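Nuclear hormone receptor HR38 (Drosophila melanogaster, PDB 1PDU) is an orphan nuclear receptor that mediates an atypical ecdysteroid signalling pathway, presumably by regulating transcription. Local coordinates at residues I13-A18 / K69-F74; E91-R96 / R123-W128. All coordinates share one frame; numbering follows the deposited sequence.

Contact 1. Residues I13-A18 / K69-F74; sequences ISLITA and KIPGYF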
loop_
_atom_site.group_PDB
_atom_site.type_symbol
_atom_site.label_atom_id
_atom_site.label_comp_id
_atom_site.label_asym_id
_atom_site.label_seq_id
_atom_site.Cartn_x
_atom_site.Cartn_y
_atom_site.Cartn_z
ATOM N N ILE A 13 1.067 0.627 24.809
ATOM C CA ILE A 13 1.307 -0.562 23.992
ATOM C C ILE A 13 2.554 -0.501 23.124
ATOM O O ILE A 13 2.994 0.573 22.720
ATOM C CB ILE A 13 0.110 -0.865 23.073
ATOM C CG1 ILE A 13 -0.289 0.398 22.306
ATOM C CG2 ILE A 13 -1.049 -1.430 23.895
ATOM C CD1 ILE A 13 -1.441 0.185 21.344
ATOM N N SER A 14 3.105 -1.676 22.831
ATOM C CA SER A 14 4.300 -1.798 22.008
ATOM C C SER A 14 4.082 -1.283 20.584
ATOM O O SER A 14 2.956 -1.244 20.070
ATOM C CB SER A 14 4.751 -3.256 21.938
ATOM O OG SER A 14 3.840 -4.036 21.177
ATOM N N LEU A 15 5.181 -0.893 19.952
ATOM C CA LEU A 15 5.139 -0.384 18.597
ATOM C C LEU A 15 4.477 -1.373 17.633
ATOM O O LEU A 15 3.586 -0.994 16.871
ATOM C CB LEU A 15 6.557 -0.062 18.130
ATOM C CG LEU A 15 6.729 0.394 16.681
ATOM C CD1 LEU A 15 5.808 1.564 16.377
ATOM C CD2 LEU A 15 8.186 0.769 16.455
ATOM N N ILE A 16 4.885 -2.637 17.678
ATOM C CA ILE A 16 4.310 -3.614 16.768
ATOM C C ILE A 16 2.816 -3.834 17.004
ATOM O O ILE A 16 2.069 -4.064 16.061
ATOM C CB ILE A 16 5.087 -4.962 16.814
ATOM C CG1 ILE A 16 4.584 -5.889 15.702
ATOM C CG2 ILE A 16 4.942 -5.625 18.178
ATOM C CD1 ILE A 16 5.452 -7.123 15.492
ATOM N N THR A 17 2.365 -3.757 18.251
ATOM C CA THR A 17 0.939 -3.928 18.521
ATOM C C THR A 17 0.205 -2.661 18.069
ATOM O O THR A 17 -0.943 -2.710 17.642
ATOM C CB THR A 17 0.657 -4.204 20.035
ATOM O OG1 THR A 17 1.123 -5.514 20.381
ATOM C CG2 THR A 17 -0.834 -4.122 20.334
ATOM N N ALA A 18 0.870 -1.520 18.148
ATOM C CA ALA A 18 0.227 -0.285 17.718
ATOM C C ALA A 18 0.062 -0.360 16.196
ATOM O O ALA A 18 -0.968 0.049 15.638
ATOM C CB ALA A 18 1.086 0.928 18.105
ATOM N N LYS A 69 -1.590 6.783 12.685
ATOM C CA LYS A 69 -1.646 6.051 13.942
ATOM C C LYS A 69 -0.307 5.391 14.226
ATOM O O LYS A 69 -0.144 4.729 15.251
ATOM C CB LYS A 69 -2.765 5.008 13.921
ATOM C CG LYS A 69 -4.140 5.630 13.810
ATOM C CD LYS A 69 -5.256 4.644 14.130
ATOM C CE LYS A 69 -6.593 5.381 14.218
ATOM N NZ LYS A 69 -7.672 4.593 14.891
ATOM N N ILE A 70 0.652 5.561 13.315
ATOM C CA ILE A 70 1.976 4.986 13.531
ATOM C C ILE A 70 2.624 5.811 14.639
ATOM O O ILE A 70 2.958 6.981 14.438
ATOM C CB ILE A 70 2.862 5.077 12.284
ATOM C CG1 ILE A 70 2.320 4.168 11.181
ATOM C CG2 ILE A 70 4.284 4.701 12.645
ATOM C CD1 ILE A 70 3.074 4.280 9.873
ATOM N N PRO A 71 2.805 5.217 15.827
ATOM C CA PRO A 71 3.423 6.011 16.891
ATOM C C PRO A 71 4.722 6.661 16.432
ATOM O O PRO A 71 5.559 6.017 15.807
ATOM C CB PRO A 71 3.600 5.000 18.025
ATOM C CG PRO A 71 3.628 3.685 17.332
ATOM C CD PRO A 71 2.635 3.812 16.231
ATOM N N GLY A 72 4.857 7.954 16.714
ATOM C CA GLY A 72 6.049 8.687 16.325
ATOM C C GLY A 72 5.897 9.449 15.020
ATOM O O GLY A 72 6.718 10.317 14.701
ATOM N N TYR A 73 4.854 9.134 14.259
ATOM C CA TYR A 73 4.621 9.800 12.983
ATOM C C TYR A 73 4.274 11.268 13.180
ATOM O O TYR A 73 4.798 12.136 12.482
ATOM C CB TYR A 73 3.484 9.115 12.225
ATOM C CG TYR A 73 3.221 9.673 10.838
ATOM C CD1 TYR A 73 4.149 9.509 9.812
ATOM C CD2 TYR A 73 2.019 10.311 10.538
ATOM C CE1 TYR A 73 3.883 9.957 8.518
ATOM C CE2 TYR A 73 1.744 10.761 9.245
ATOM C CZ TYR A 73 2.678 10.575 8.242
ATOM O OH TYR A 73 2.397 10.968 6.955
ATOM N N PHE A 74 3.384 11.539 14.127
ATOM C CA PHE A 74 2.972 12.908 14.404
ATOM C C PHE A 74 4.059 13.718 15.085
ATOM O O PHE A 74 3.903 14.919 15.296
ATOM C CB PHE A 74 1.697 12.936 15.250
ATOM C CG PHE A 74 0.441 12.725 14.451
ATOM C CD1 PHE A 74 0.302 13.299 13.187
ATOM C CD2 PHE A 74 -0.624 11.998 14.977
ATOM C CE1 PHE A 74 -0.874 13.161 12.456
ATOM C CE2 PHE A 74 -1.814 11.853 14.257
ATOM C CZ PHE A 74 -1.936 12.440 12.991
#
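Leu15 and Pro71 bring their CA atoms to 6.8 Å, and Ala18 lies at a similar distance, 7.0 Å between CA atoms, from Ile70. The first turn of helix 15-25 thus meets a type II beta turn, Ile70 to Tyr73, in the mainly helical fold of a nuclear receptor ligand-binding domain. Pro71 occupies the second position of that turn, where its ring constrains phi as the turn requires. Gly72 takes the third, whose positive phi of 96° would jam a CB against the preceding carbonyl oxygen. The turn is closed by Tyr73 N bonding to Ile70 O at 2.9 Å. The contact itself is apolar: the Pro71 ring presents CG and CD to the helix. Ala18, small and directed toward the ring, lets the loop come close. Leu15 has CG anti to the backbone N (chi1 176°), and the CD1 branch then meets the Pro71 ring at a slant; the modelled spacing of Leu15 CD1 to Pro71 CG is too short to be trusted. Leu15 also packs on Lys176 and Ser180 of helix 167-187, while Ile70 turns the other way, into Ala154 and Leu157 of helix 146-157. Ser14 suits the N-cap, since its OG accepts from Thr17 N at 3.3 Å, covering an amide that the helix start leaves without a carbonyl partner. The Ala18 methyl sits against the CG-CD bond of Pro71, Ala18 CB being 3.8 Å from each of the two atoms.

Contact 2. Residues E91-R96 / R123-W128; sequences ELFVLR and RSFGEW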
loop_
_atom_site.group_PDB
_atom_site.type_symbol
_atom_site.label_atom_id
_atom_site.label_comp_id
_atom_site.label_asym_id
_atom_site.label_seq_id
_atom_site.Cartn_x
_atom_site.Cartn_y
_atom_site.Cartn_z
ATOM N N GLU A 91 2.583 3.113 -3.260
ATOM C CA GLU A 91 3.183 1.867 -2.792
ATOM C C GLU A 91 2.317 1.204 -1.725
ATOM O O GLU A 91 2.086 0.004 -1.764
ATOM C CB GLU A 91 4.589 2.116 -2.251
ATOM C CG GLU A 91 5.566 2.540 -3.326
ATOM C CD GLU A 91 6.927 2.886 -2.769
ATOM O OE1 GLU A 91 7.711 1.961 -2.468
ATOM O OE2 GLU A 91 7.208 4.089 -2.617
ATOM N N LEU A 92 1.842 1.995 -0.768
ATOM C CA LEU A 92 0.990 1.460 0.287
ATOM C C LEU A 92 -0.265 0.880 -0.343
ATOM O O LEU A 92 -0.734 -0.194 0.039
ATOM C CB LEU A 92 0.628 2.567 1.274
ATOM C CG LEU A 92 1.852 3.012 2.075
ATOM C CD1 LEU A 92 1.589 4.297 2.855
ATOM C CD2 LEU A 92 2.220 1.872 3.010
ATOM N N PHE A 93 -0.796 1.596 -1.326
ATOM C CA PHE A 93 -1.985 1.153 -2.015
ATOM C C PHE A 93 -1.728 -0.210 -2.669
ATOM O O PHE A 93 -2.507 -1.148 -2.505
ATOM C CB PHE A 93 -2.384 2.187 -3.073
ATOM C CG PHE A 93 -3.606 1.802 -3.868
ATOM C CD1 PHE A 93 -4.863 1.778 -3.274
ATOM C CD2 PHE A 93 -3.491 1.441 -5.210
ATOM C CE1 PHE A 93 -5.998 1.399 -4.003
ATOM C CE2 PHE A 93 -4.617 1.057 -5.949
ATOM C CZ PHE A 93 -5.874 1.034 -5.346
ATOM N N VAL A 94 -0.626 -0.320 -3.397
ATOM C CA VAL A 94 -0.295 -1.565 -4.074
ATOM C C VAL A 94 0.044 -2.686 -3.093
ATOM O O VAL A 94 -0.350 -3.837 -3.297
ATOM C CB VAL A 94 0.869 -1.347 -5.072
ATOM C CG1 VAL A 94 1.272 -2.650 -5.706
ATOM C CG2 VAL A 94 0.425 -0.374 -6.168
ATOM N N LEU A 95 0.751 -2.345 -2.020
ATOM C CA LEU A 95 1.129 -3.330 -1.017
ATOM C C LEU A 95 -0.097 -3.937 -0.338
ATOM O O LEU A 95 -0.189 -5.156 -0.203
ATOM C CB LEU A 95 2.049 -2.701 0.035
ATOM C CG LEU A 95 2.548 -3.677 1.108
ATOM C CD1 LEU A 95 3.389 -4.765 0.458
ATOM C CD2 LEU A 95 3.355 -2.932 2.161
ATOM N N ARG A 96 -1.041 -3.100 0.083
ATOM C CA ARG A 96 -2.244 -3.603 0.739
ATOM C C ARG A 96 -3.071 -4.413 -0.227
ATOM O O ARG A 96 -3.613 -5.468 0.118
ATOM C CB ARG A 96 -3.084 -2.451 1.303
ATOM C CG ARG A 96 -2.644 -2.057 2.713
ATOM C CD ARG A 96 -2.737 -0.577 2.939
ATOM N NE ARG A 96 -4.050 -0.168 3.416
ATOM C CZ ARG A 96 -4.399 -0.123 4.699
ATOM N NH1 ARG A 96 -3.530 -0.470 5.641
ATOM N NH2 ARG A 96 -5.611 0.302 5.038
ATOM N N ARG A 123 -9.219 -3.101 -17.164
ATOM C CA ARG A 123 -9.574 -1.998 -18.042
ATOM C C ARG A 123 -8.859 -0.699 -17.660
ATOM O O ARG A 123 -8.370 0.026 -18.522
ATOM C CB ARG A 123 -11.092 -1.795 -18.025
ATOM N N SER A 124 -8.786 -0.402 -16.368
ATOM C CA SER A 124 -8.138 0.832 -15.938
ATOM C C SER A 124 -6.680 0.663 -15.522
ATOM O O SER A 124 -5.850 1.527 -15.815
ATOM C CB SER A 124 -8.936 1.477 -14.798
ATOM O OG SER A 124 -9.191 0.546 -13.761
ATOM N N PHE A 125 -6.365 -0.436 -14.842
ATOM C CA PHE A 125 -4.990 -0.682 -14.412
ATOM C C PHE A 125 -4.109 -1.079 -15.588
ATOM O O PHE A 125 -2.931 -0.738 -15.632
ATOM C CB PHE A 125 -4.924 -1.812 -13.381
ATOM C CG PHE A 125 -5.337 -1.412 -12.001
ATOM C CD1 PHE A 125 -6.659 -1.090 -11.719
ATOM C CD2 PHE A 125 -4.407 -1.400 -10.967
ATOM C CE1 PHE A 125 -7.052 -0.768 -10.420
ATOM C CE2 PHE A 125 -4.786 -1.076 -9.657
ATOM C CZ PHE A 125 -6.109 -0.763 -9.383
ATOM N N GLY A 126 -4.692 -1.813 -16.535
ATOM C CA GLY A 126 -3.935 -2.283 -17.678
ATOM C C GLY A 126 -3.163 -3.524 -17.258
ATOM O O GLY A 126 -3.502 -4.153 -16.250
ATOM N N GLU A 127 -2.124 -3.873 -18.014
ATOM C CA GLU A 127 -1.315 -5.047 -17.695
ATOM C C GLU A 127 -0.646 -4.929 -16.340
ATOM O O GLU A 127 -0.262 -5.930 -15.737
ATOM C CB GLU A 127 -0.255 -5.290 -18.774
ATOM C CG GLU A 127 -0.709 -6.261 -19.859
ATOM C CD GLU A 127 -1.127 -7.630 -19.295
ATOM O OE1 GLU A 127 -0.251 -8.365 -18.765
ATOM O OE2 GLU A 127 -2.336 -7.962 -19.384
ATOM N N TRP A 128 -0.503 -3.703 -15.858
ATOM C CA TRP A 128 0.106 -3.485 -14.559
ATOM C C TRP A 128 -0.552 -4.326 -13.441
ATOM O O TRP A 128 0.117 -4.755 -12.500
ATOM C CB TRP A 128 0.036 -1.999 -14.224
ATOM C CG TRP A 128 0.504 -1.667 -12.865
ATOM C CD1 TRP A 128 1.637 -2.114 -12.260
ATOM C CD2 TRP A 128 -0.116 -0.767 -11.949
ATOM N NE1 TRP A 128 1.767 -1.545 -11.023
ATOM C CE2 TRP A 128 0.703 -0.712 -10.805
ATOM C CE3 TRP A 128 -1.285 0.004 -11.985
ATOM C CZ2 TRP A 128 0.393 0.085 -9.700
ATOM C CZ3 TRP A 128 -1.594 0.800 -10.885
ATOM C CH2 TRP A 128 -0.755 0.831 -9.756
#
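Trp128 and Val94 face each other across 10.7 Å between their CA atoms, a spacing that a large indole and a short valine together span. Trp128, at the start of helix 128-142, points its CB toward helix 78-100, and CG continues anti to the backbone N (chi1 174°), which aims the indole at that helix. On the five-membered ring, Trp128 NE1 donates to the backbone O of Leu211 in helix 204-225, which satisfies the one polar atom of the buried indole and helps fix its rotation. Farther out, the benzo ring meets the Val94 methyl CG2, which lies 3.6 Å from Trp128 CZ2 and 4.0 Å from CH2. Beta-branched Val94 suits the place: a short, stiff side chain that sets a methyl against the benzo ring without pushing the helix away from the indole. Beside this pair Phe93 and Phe125 approach from opposite directions, and Phe125 CZ lies at the edge of the Phe93 ring, near its plane, 4.2 Å from Phe93 CE2. Phe125 also makes an edge-to-face contact with Phe52 and touches Phe110, while Phe93 packs on Leu56 and Ser59 of helix 45-67. Gly126, just after helix 118-125, has a positive phi (81°) that favours glycine and lets the chain turn before Trp128. With four buried apolar side chains meeting, dispersion and exclusion of water, rather than polar bonds, hold this contact together.

From the N terminus, helix 15-25 leads through helix 45-67 to the loop at 69-74, where contact 1 closes a loop of 50 intervening residues. The chain then enters helix 78-100, passes the two-stranded antiparallel hairpin 107-109/115-117, and closes contact 2 at 123-128 after 26 intervening residues. The two loops follow one another, neither nesting nor crossing. Their centres lie about 27 Å apart, on opposite sides of the chain's centre: contact 1 joins the N-terminal helix 15-25 to the loop after helix 45-67, and contact 2 joins helix 78-100 to the end of helix 118-125 and the start of helix 128-142 in the interior. Helix 146-157 serves both neighbourhoods, touching Ile70 through Leu157 and Leu95 through Cys153.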